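PDB 2HKU: A putative transcriptional regulator from Rhodococcus sp., which probably binds DNA through a helix-turn-helix of the TetR family and regulates transcription. Local coordinates for residues 63-75 with 113-127. Numbering follows the deposited sequence.
Sequences KERLFVEVACAAV and LFTSAMLMTGRRSEL. With EDO (1,2-ethanediol), chain H.
Phe67 and Leu113 each set CG anti to the backbone N (chi1 -176° and -164°), which carries the phenylalanine ring and the leucine branch across to one another, CD1 of Leu113 lying 3.4 Å from CZ of Phe67. The ring enters as a knob among Leu113, Ser116, Ala117 and Met120, with CA of Ala117 and CB of Ser116 at its edge, and Phe33 of helix 21-36 meets it edge-to-face. Met120 (a selenomethionine), bent back at its second and third torsions, brings SE obliquely beside the same ring in a Met-aromatic contact and also to 3.6 Å from CG2 of Val68. Between the helices the two small residues Ala71 and Ala117 meet CB to CB at 3.5 Å, tight for carbons, which fits the 8.4 Å closest approach of the axes of helix segments 63-75 and 113-120. Further along, CG1 of Val75 lies over one face of the Phe114 ring, 3.8 Å from its centroid (CH-pi), while SG of Cys72 comes to the ring's edge. With an alanine at Phe67 the hole among Leu113, Ala117 and Met120 would probably be left as a gap and Phe33 without its ring partner. At the margin, NE of Arg65 makes a long salt bridge with OE1 of Glu126 (3.8 Å), whereas NH2 of Arg65 lies 2.7 Å from OE2 of Glu69, in a closer salt bridge within the same helix. With no hydrogen bond between the segments, apolar packing probably supplies most of the cohesion joining helix 63-87, which follows the predicted helix-turn-helix, to the C-terminal helices of this TetR-type fold.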
ATOM      1  N   LYS A  63      12.771 -20.587   2.518  1.00 36.28           N
ATOM      2  CA  LYS A  63      12.244 -19.901   1.350  1.00 35.20           C
ATOM      3  C   LYS A  63      11.793 -18.463   1.711  1.00 33.61           C
ATOM      4  O   LYS A  63      12.018 -17.548   0.945  1.00 32.48           O
ATOM      5  CB  LYS A  63      11.081 -20.695   0.739  1.00 34.08           C
ATOM      6  CG  LYS A  63      10.778 -20.319  -0.689  1.00 36.93           C
ATOM      7  CD  LYS A  63       9.492 -20.977  -1.138  1.00 41.16           C
ATOM      8  CE  LYS A  63       8.844 -20.182  -2.288  1.00 43.82           C
ATOM      9  NZ  LYS A  63       7.648 -20.880  -2.857  1.00 40.78           N
ATOM     10  N   GLU A  64      11.122 -18.320   2.864  1.00 32.79           N
ATOM     11  CA  GLU A  64      10.487 -17.068   3.285  1.00 33.88           C
ATOM     12  C   GLU A  64      11.577 -16.031   3.490  1.00 33.27           C
ATOM     13  O   GLU A  64      11.461 -14.881   3.101  1.00 31.87           O
ATOM     14  CB  GLU A  64       9.706 -17.299   4.614  1.00 35.48           C
ATOM     15  CG  GLU A  64       8.426 -18.124   4.436  1.00 40.84           C
ATOM     16  CD  GLU A  64       8.678 -19.624   4.093  1.00 43.04           C
ATOM     17  OE1 GLU A  64       9.514 -20.253   4.777  1.00 47.15           O
ATOM     18  OE2 GLU A  64       8.059 -20.175   3.132  1.00 44.63           O
ATOM     19  N   ARG A  65      12.686 -16.480   4.064  1.00 32.16           N
ATOM     20  CA  ARG A  65      13.770 -15.599   4.244  1.00 33.20           C
ATOM     21  C   ARG A  65      14.460 -15.172   2.923  1.00 31.69           C
ATOM     22  O   ARG A  65      14.774 -13.997   2.762  1.00 30.26           O
ATOM     23  CB  ARG A  65      14.812 -16.194   5.155  1.00 34.84           C
ATOM     24  CG  ARG A  65      15.992 -15.267   5.249  1.00 38.87           C
ATOM     25  CD  ARG A  65      16.764 -15.631   6.500  1.00 47.24           C
ATOM     26  NE  ARG A  65      16.694 -14.608   7.539  1.00 53.56           N
ATOM     27  CZ  ARG A  65      17.537 -13.581   7.637  1.00 53.51           C
ATOM     28  NH1 ARG A  65      17.398 -12.723   8.634  1.00 56.65           N
ATOM     29  NH2 ARG A  65      18.514 -13.418   6.742  1.00 54.03           N
ATOM     30  N   LEU A  66      14.704 -16.111   2.015  1.00 29.84           N
ATOM     31  CA  LEU A  66      15.075 -15.703   0.617  1.00 29.03           C
ATOM     32  C   LEU A  66      14.108 -14.656  -0.006  1.00 27.98           C
ATOM     33  O   LEU A  66      14.567 -13.658  -0.521  1.00 27.13           O
ATOM     34  CB  LEU A  66      15.245 -16.900  -0.320  1.00 28.82           C
ATOM     35  CG  LEU A  66      15.711 -16.704  -1.799  1.00 28.37           C
ATOM     36  CD1 LEU A  66      16.988 -15.940  -1.950  1.00 25.79           C
ATOM     37  CD2 LEU A  66      15.817 -18.044  -2.491  1.00 28.78           C
ATOM     38  N   PHE A  67      12.782 -14.886   0.101  1.00 26.33           N
ATOM     39  CA  PHE A  67      11.790 -14.017  -0.458  1.00 23.30           C
ATOM     40  C   PHE A  67      11.896 -12.622   0.173  1.00 24.48           C
ATOM     41  O   PHE A  67      11.929 -11.628  -0.549  1.00 20.37           O
ATOM     42  CB  PHE A  67      10.357 -14.523  -0.154  1.00 25.84           C
ATOM     43  CG  PHE A  67       9.298 -13.674  -0.815  1.00 23.89           C
ATOM     44  CD1 PHE A  67       9.113 -13.763  -2.207  1.00 23.33           C
ATOM     45  CD2 PHE A  67       8.629 -12.745  -0.122  1.00 23.79           C
ATOM     46  CE1 PHE A  67       8.186 -12.998  -2.859  1.00 25.68           C
ATOM     47  CE2 PHE A  67       7.642 -11.981  -0.728  1.00 22.13           C
ATOM     48  CZ  PHE A  67       7.413 -12.077  -2.070  1.00 28.83           C
ATOM     49  N   VAL A  68      11.897 -12.544   1.522  1.00 21.84           N
ATOM     50  CA  VAL A  68      11.992 -11.227   2.114  1.00 23.69           C
ATOM     51  C   VAL A  68      13.340 -10.530   1.748  1.00 23.61           C
ATOM     52  O   VAL A  68      13.364  -9.314   1.472  1.00 22.68           O
ATOM     53  CB  VAL A  68      11.713 -11.273   3.705  1.00 24.62           C
ATOM     54  CG1 VAL A  68      11.953  -9.902   4.319  1.00 22.32           C
ATOM     55  CG2 VAL A  68      10.315 -11.768   3.948  1.00 21.76           C
ATOM     56  N   GLU A  69      14.466 -11.253   1.774  1.00 24.12           N
ATOM     57  CA  GLU A  69      15.705 -10.559   1.447  1.00 25.72           C
ATOM     58  C   GLU A  69      15.652 -10.037   0.011  1.00 24.47           C
ATOM     59  O   GLU A  69      16.024  -8.894  -0.249  1.00 25.45           O
ATOM     60  CB  GLU A  69      16.922 -11.463   1.569  1.00 25.15           C
ATOM     61  CG  GLU A  69      17.338 -11.640   2.983  1.00 29.25           C
ATOM     62  CD  GLU A  69      18.630 -12.374   3.081  1.00 30.80           C
ATOM     63  OE1 GLU A  69      19.446 -12.377   2.118  1.00 29.91           O
ATOM     64  OE2 GLU A  69      18.800 -12.947   4.129  1.00 32.00           O
ATOM     65  N   VAL A  70      15.192 -10.882  -0.914  1.00 24.26           N
ATOM     66  CA  VAL A  70      15.028 -10.475  -2.325  1.00 24.19           C
ATOM     67  C   VAL A  70      14.150  -9.223  -2.453  1.00 23.66           C
ATOM     68  O   VAL A  70      14.453  -8.286  -3.284  1.00 22.22           O
ATOM     69  CB  VAL A  70      14.446 -11.682  -3.165  1.00 24.01           C
ATOM     70  CG1 VAL A  70      13.835 -11.248  -4.468  1.00 25.00           C
ATOM     71  CG2 VAL A  70      15.510 -12.790  -3.362  1.00 28.06           C
ATOM     72  N   ALA A  71      13.041  -9.200  -1.660  1.00 21.76           N
ATOM     73  CA  ALA A  71      12.063  -8.133  -1.749  1.00 22.21           C
ATOM     74  C   ALA A  71      12.640  -6.810  -1.241  1.00 21.98           C
ATOM     75  O   ALA A  71      12.500  -5.783  -1.865  1.00 22.42           O
ATOM     76  CB  ALA A  71      10.756  -8.510  -0.967  1.00 21.42           C
ATOM     77  N   CYS A  72      13.300  -6.863  -0.093  1.00 20.43           N
ATOM     78  CA  CYS A  72      14.042  -5.756   0.425  1.00 21.15           C
ATOM     79  C   CYS A  72      15.135  -5.195  -0.546  1.00 19.18           C
ATOM     80  O   CYS A  72      15.181  -4.017  -0.743  1.00 22.98           O
ATOM     81  CB  CYS A  72      14.671  -6.163   1.744  1.00 17.51           C
ATOM     82  SG  CYS A  72      13.273  -6.376   3.032  1.00 23.09           S
ATOM     83  N   ALA A  73      16.053  -6.011  -1.020  1.00 22.80           N
ATOM     84  CA  ALA A  73      17.074  -5.599  -2.068  1.00 22.01           C
ATOM     85  C   ALA A  73      16.447  -5.008  -3.304  1.00 22.53           C
ATOM     86  O   ALA A  73      16.840  -3.933  -3.757  1.00 24.95           O
ATOM     87  CB  ALA A  73      17.971  -6.734  -2.404  1.00 24.18           C
ATOM     88  N   ALA A  74      15.374  -5.626  -3.802  1.00 23.12           N
ATOM     89  CA  ALA A  74      14.611  -5.049  -4.938  1.00 21.92           C
ATOM     90  C   ALA A  74      14.094  -3.668  -4.734  1.00 20.84           C
ATOM     91  O   ALA A  74      14.288  -2.787  -5.552  1.00 21.62           O
ATOM     92  CB  ALA A  74      13.449  -6.019  -5.396  1.00 22.72           C
ATOM     93  N   VAL A  75      13.385  -3.409  -3.642  1.00 20.21           N
ATOM     94  CA  VAL A  75      12.919  -2.073  -3.419  1.00 18.54           C
ATOM     95  C   VAL A  75      14.025  -1.026  -3.106  1.00 19.21           C
ATOM     96  O   VAL A  75      13.878   0.154  -3.442  1.00 21.47           O
ATOM     97  CB  VAL A  75      11.752  -1.992  -2.268  1.00 15.34           C
ATOM     98  CG1 VAL A  75      12.367  -2.098  -0.808  1.00 16.06           C
ATOM     99  CG2 VAL A  75      11.023  -0.712  -2.421  1.00 18.06           C
ATOM    100  N   LEU A 113       6.598  -6.258  -4.968  1.00 20.79           N
ATOM    101  CA  LEU A 113       7.177  -7.335  -4.168  1.00 22.60           C
ATOM    102  C   LEU A 113       7.438  -7.010  -2.680  1.00 21.49           C
ATOM    103  O   LEU A 113       7.214  -7.874  -1.781  1.00 21.32           O
ATOM    104  CB  LEU A 113       8.503  -7.797  -4.777  1.00 23.35           C
ATOM    105  CG  LEU A 113       9.146  -9.088  -4.400  1.00 25.42           C
ATOM    106  CD1 LEU A 113       8.116 -10.194  -4.767  1.00 28.53           C
ATOM    107  CD2 LEU A 113      10.410  -9.252  -5.251  1.00 26.79           C
ATOM    108  N   PHE A 114       7.920  -5.796  -2.398  1.00 20.92           N
ATOM    109  CA  PHE A 114       8.277  -5.453  -1.046  1.00 20.11           C
ATOM    110  C   PHE A 114       6.968  -5.263  -0.253  1.00 20.87           C
ATOM    111  O   PHE A 114       6.908  -5.629   0.917  1.00 20.03           O
ATOM    112  CB  PHE A 114       9.031  -4.115  -1.038  1.00 20.90           C
ATOM    113  CG  PHE A 114       9.364  -3.622   0.357  1.00 23.14           C
ATOM    114  CD1 PHE A 114      10.149  -4.391   1.223  1.00 20.84           C
ATOM    115  CD2 PHE A 114       8.918  -2.355   0.776  1.00 22.89           C
ATOM    116  CE1 PHE A 114      10.480  -3.923   2.508  1.00 27.01           C
ATOM    117  CE2 PHE A 114       9.261  -1.856   2.023  1.00 23.67           C
ATOM    118  CZ  PHE A 114      10.007  -2.619   2.937  1.00 24.19           C
ATOM    119  N   THR A 115       5.944  -4.652  -0.870  1.00 21.81           N
ATOM    120  CA  THR A 115       4.572  -4.631  -0.238  1.00 22.17           C
ATOM    121  C   THR A 115       4.055  -6.057   0.105  1.00 21.50           C
ATOM    122  O   THR A 115       3.465  -6.260   1.205  1.00 23.82           O
ATOM    123  CB  THR A 115       3.481  -3.752  -1.043  1.00 20.26           C
ATOM    124  OG1 THR A 115       3.128  -4.406  -2.270  1.00 26.39           O
ATOM    125  CG2 THR A 115       3.982  -2.383  -1.285  1.00 16.62           C
ATOM    126  N   SER A 116       4.289  -7.037  -0.781  1.00 20.54           N
ATOM    127  CA  SER A 116       3.896  -8.445  -0.515  1.00 22.07           C
ATOM    128  C   SER A 116       4.697  -9.010   0.602  1.00 21.65           C
ATOM    129  O   SER A 116       4.134  -9.691   1.542  1.00 21.96           O
ATOM    130  CB  SER A 116       4.010  -9.352  -1.728  1.00 22.48           C
ATOM    131  OG  SER A 116       3.042  -8.859  -2.643  1.00 29.51           O
ATOM    132  N   ALA A 117       5.991  -8.684   0.577  1.00 20.81           N
ATOM    133  CA  ALA A 117       6.833  -9.060   1.723  1.00 22.72           C
ATOM    134  C   ALA A 117       6.344  -8.467   3.090  1.00 22.83           C
ATOM    135  O   ALA A 117       6.403  -9.177   4.093  1.00 22.65           O
ATOM    136  CB  ALA A 117       8.307  -8.720   1.518  1.00 22.55           C
HETATM  137  N   MSE A 118       5.967  -7.181   3.153  1.00 23.59           N
HETATM  138  CA  MSE A 118       5.533  -6.577   4.417  1.00 23.80           C
HETATM  139  C   MSE A 118       4.234  -7.231   4.955  1.00 24.91           C
HETATM  140  O   MSE A 118       3.968  -7.245   6.183  1.00 23.89           O
HETATM  141  CB  MSE A 118       5.206  -5.078   4.256  1.00 23.44           C
HETATM  142  CG  MSE A 118       6.428  -4.161   4.066  1.00 21.80           C
HETATM  143 SE   MSE A 118       6.081  -2.288   4.121  0.70 26.82          SE
HETATM  144  CE  MSE A 118       5.734  -1.906   2.194  1.00 24.82           C
ATOM    145  N   LEU A 119       3.394  -7.639   4.026  1.00 26.51           N
ATOM    146  CA  LEU A 119       2.158  -8.318   4.349  1.00 30.82           C
ATOM    147  C   LEU A 119       2.367  -9.748   4.858  1.00 33.13           C
ATOM    148  O   LEU A 119       1.481 -10.280   5.601  1.00 35.03           O
ATOM    149  CB  LEU A 119       1.202  -8.312   3.174  1.00 27.94           C
ATOM    150  CG  LEU A 119       0.600  -6.978   2.850  1.00 32.34           C
ATOM    151  CD1 LEU A 119      -0.102  -7.107   1.502  1.00 33.11           C
ATOM    152  CD2 LEU A 119      -0.323  -6.445   3.940  1.00 33.12           C
HETATM  153  N   MSE A 120       3.435 -10.414   4.440  1.00 35.79           N
HETATM  154  CA  MSE A 120       3.586 -11.812   4.855  1.00 39.70           C
HETATM  155  C   MSE A 120       4.440 -12.033   6.077  1.00 41.92           C
HETATM  156  O   MSE A 120       4.576 -13.179   6.514  1.00 41.80           O
HETATM  157  CB  MSE A 120       3.932 -12.816   3.733  1.00 39.77           C
HETATM  158  CG  MSE A 120       5.123 -12.541   2.812  1.00 41.10           C
HETATM  159 SE   MSE A 120       6.898 -12.667   3.582  0.60 48.60          SE
HETATM  160  CE  MSE A 120       7.148 -14.574   3.166  1.00 37.97           C
ATOM    161  N   THR A 121       5.019 -10.953   6.599  1.00 44.21           N
ATOM    162  CA  THR A 121       5.849 -11.039   7.778  1.00 48.64           C
ATOM    163  C   THR A 121       5.040 -10.533   8.964  1.00 50.63           C
ATOM    164  O   THR A 121       4.965  -9.315   9.232  1.00 49.78           O
ATOM    165  CB  THR A 121       7.135 -10.197   7.656  1.00 49.04           C
ATOM    166  OG1 THR A 121       6.782  -8.812   7.616  1.00 51.16           O
ATOM    167  CG2 THR A 121       7.918 -10.587   6.384  1.00 48.57           C
ATOM    168  N   GLY A 122       4.371 -11.478   9.623  1.00 53.90           N
ATOM    169  CA  GLY A 122       3.511 -11.129  10.765  1.00 56.58           C
ATOM    170  C   GLY A 122       4.426 -10.693  11.892  1.00 58.32           C
ATOM    171  O   GLY A 122       4.655  -9.475  12.125  1.00 58.41           O
ATOM    172  N   ARG A 123       4.997 -11.707  12.548  1.00 59.61           N
ATOM    173  CA  ARG A 123       5.743 -11.503  13.786  1.00 60.97           C
ATOM    174  C   ARG A 123       7.048 -12.264  13.921  1.00 60.93           C
ATOM    175  O   ARG A 123       7.681 -12.188  14.980  1.00 61.16           O
ATOM    176  CB  ARG A 123       4.829 -11.682  15.012  1.00 61.24           C
ATOM    177  CG  ARG A 123       3.481 -12.223  14.665  1.00 64.07           C
ATOM    178  CD  ARG A 123       2.349 -11.485  15.374  1.00 70.38           C
ATOM    179  NE  ARG A 123       1.100 -11.646  14.607  1.00 75.43           N
ATOM    180  CZ  ARG A 123       0.296 -12.722  14.626  1.00 77.84           C
ATOM    181  NH1 ARG A 123       0.582 -13.780  15.395  1.00 79.05           N
ATOM    182  NH2 ARG A 123      -0.811 -12.742  13.873  1.00 77.43           N
ATOM    183  N   ARG A 124       7.450 -12.980  12.856  1.00 61.39           N
ATOM    184  CA  ARG A 124       8.796 -13.609  12.782  1.00 61.48           C
ATOM    185  C   ARG A 124       9.756 -12.449  12.854  1.00 60.63           C
ATOM    186  O   ARG A 124       9.905 -11.718  11.886  1.00 61.63           O
ATOM    187  CB  ARG A 124       9.048 -14.361  11.453  1.00 61.71           C
ATOM    188  CG  ARG A 124       8.388 -15.741  11.272  1.00 62.86           C
ATOM    189  CD  ARG A 124       8.010 -15.978   9.793  1.00 66.93           C
ATOM    190  NE  ARG A 124       6.554 -15.893   9.571  1.00 70.59           N
ATOM    191  CZ  ARG A 124       5.847 -14.763   9.456  1.00 72.92           C
ATOM    192  NH1 ARG A 124       6.460 -13.576   9.514  1.00 73.27           N
ATOM    193  NH2 ARG A 124       4.516 -14.819   9.280  1.00 73.22           N
ATOM    194  N   SER A 125      10.394 -12.264  13.997  1.00 60.17           N
ATOM    195  CA  SER A 125      11.271 -11.102  14.211  1.00 58.75           C
ATOM    196  C   SER A 125      12.474 -11.113  13.267  1.00 57.50           C
ATOM    197  O   SER A 125      12.928 -10.032  12.897  1.00 57.10           O
ATOM    198  CB  SER A 125      11.709 -10.947  15.692  1.00 58.99           C
ATOM    199  OG  SER A 125      12.880 -11.719  15.978  1.00 58.62           O
ATOM    200  N   GLU A 126      12.966 -12.295  12.851  1.00 55.87           N
ATOM    201  CA  GLU A 126      14.114 -12.344  11.915  1.00 54.27           C
ATOM    202  C   GLU A 126      13.777 -11.144  11.092  1.00 52.93           C
ATOM    203  O   GLU A 126      14.667 -10.339  10.716  1.00 53.48           O
ATOM    204  CB  GLU A 126      14.171 -13.593  11.049  1.00 54.78           C
ATOM    205  CG  GLU A 126      13.872 -14.904  11.697  1.00 55.11           C
ATOM    206  CD  GLU A 126      13.214 -15.834  10.683  1.00 57.59           C
ATOM    207  OE1 GLU A 126      13.839 -16.104   9.611  1.00 57.33           O
ATOM    208  OE2 GLU A 126      12.074 -16.273  10.950  1.00 57.90           O
ATOM    209  N   LEU A 127      12.532 -11.081  10.617  1.00 50.36           N
ATOM    210  CA  LEU A 127      12.206 -11.249   9.229  1.00 46.86           C
ATOM    211  C   LEU A 127      11.536  -9.836   9.184  1.00 43.16           C
ATOM    212  O   LEU A 127      11.761  -9.079   8.280  1.00 39.75           O
ATOM    213  CB  LEU A 127      11.248 -12.391   8.905  1.00 47.74           C
ATOM    214  CG  LEU A 127      11.518 -13.104   7.570  1.00 48.28           C
ATOM    215  CD1 LEU A 127      12.949 -13.642   7.453  1.00 47.69           C
ATOM    216  CD2 LEU A 127      10.510 -14.215   7.317  1.00 47.01           C
TER
HETATM  217  C1  EDO H 306      -0.618 -10.874  -0.583  1.00 38.67           C
HETATM  218  O1  EDO H 306      -1.624 -11.337  -1.577  1.00 29.18           O
HETATM  219  C2  EDO H 306       0.919 -10.941  -0.864  1.00 38.35           C
HETATM  220  O2  EDO H 306       1.703 -11.154   0.411  1.00 43.25           O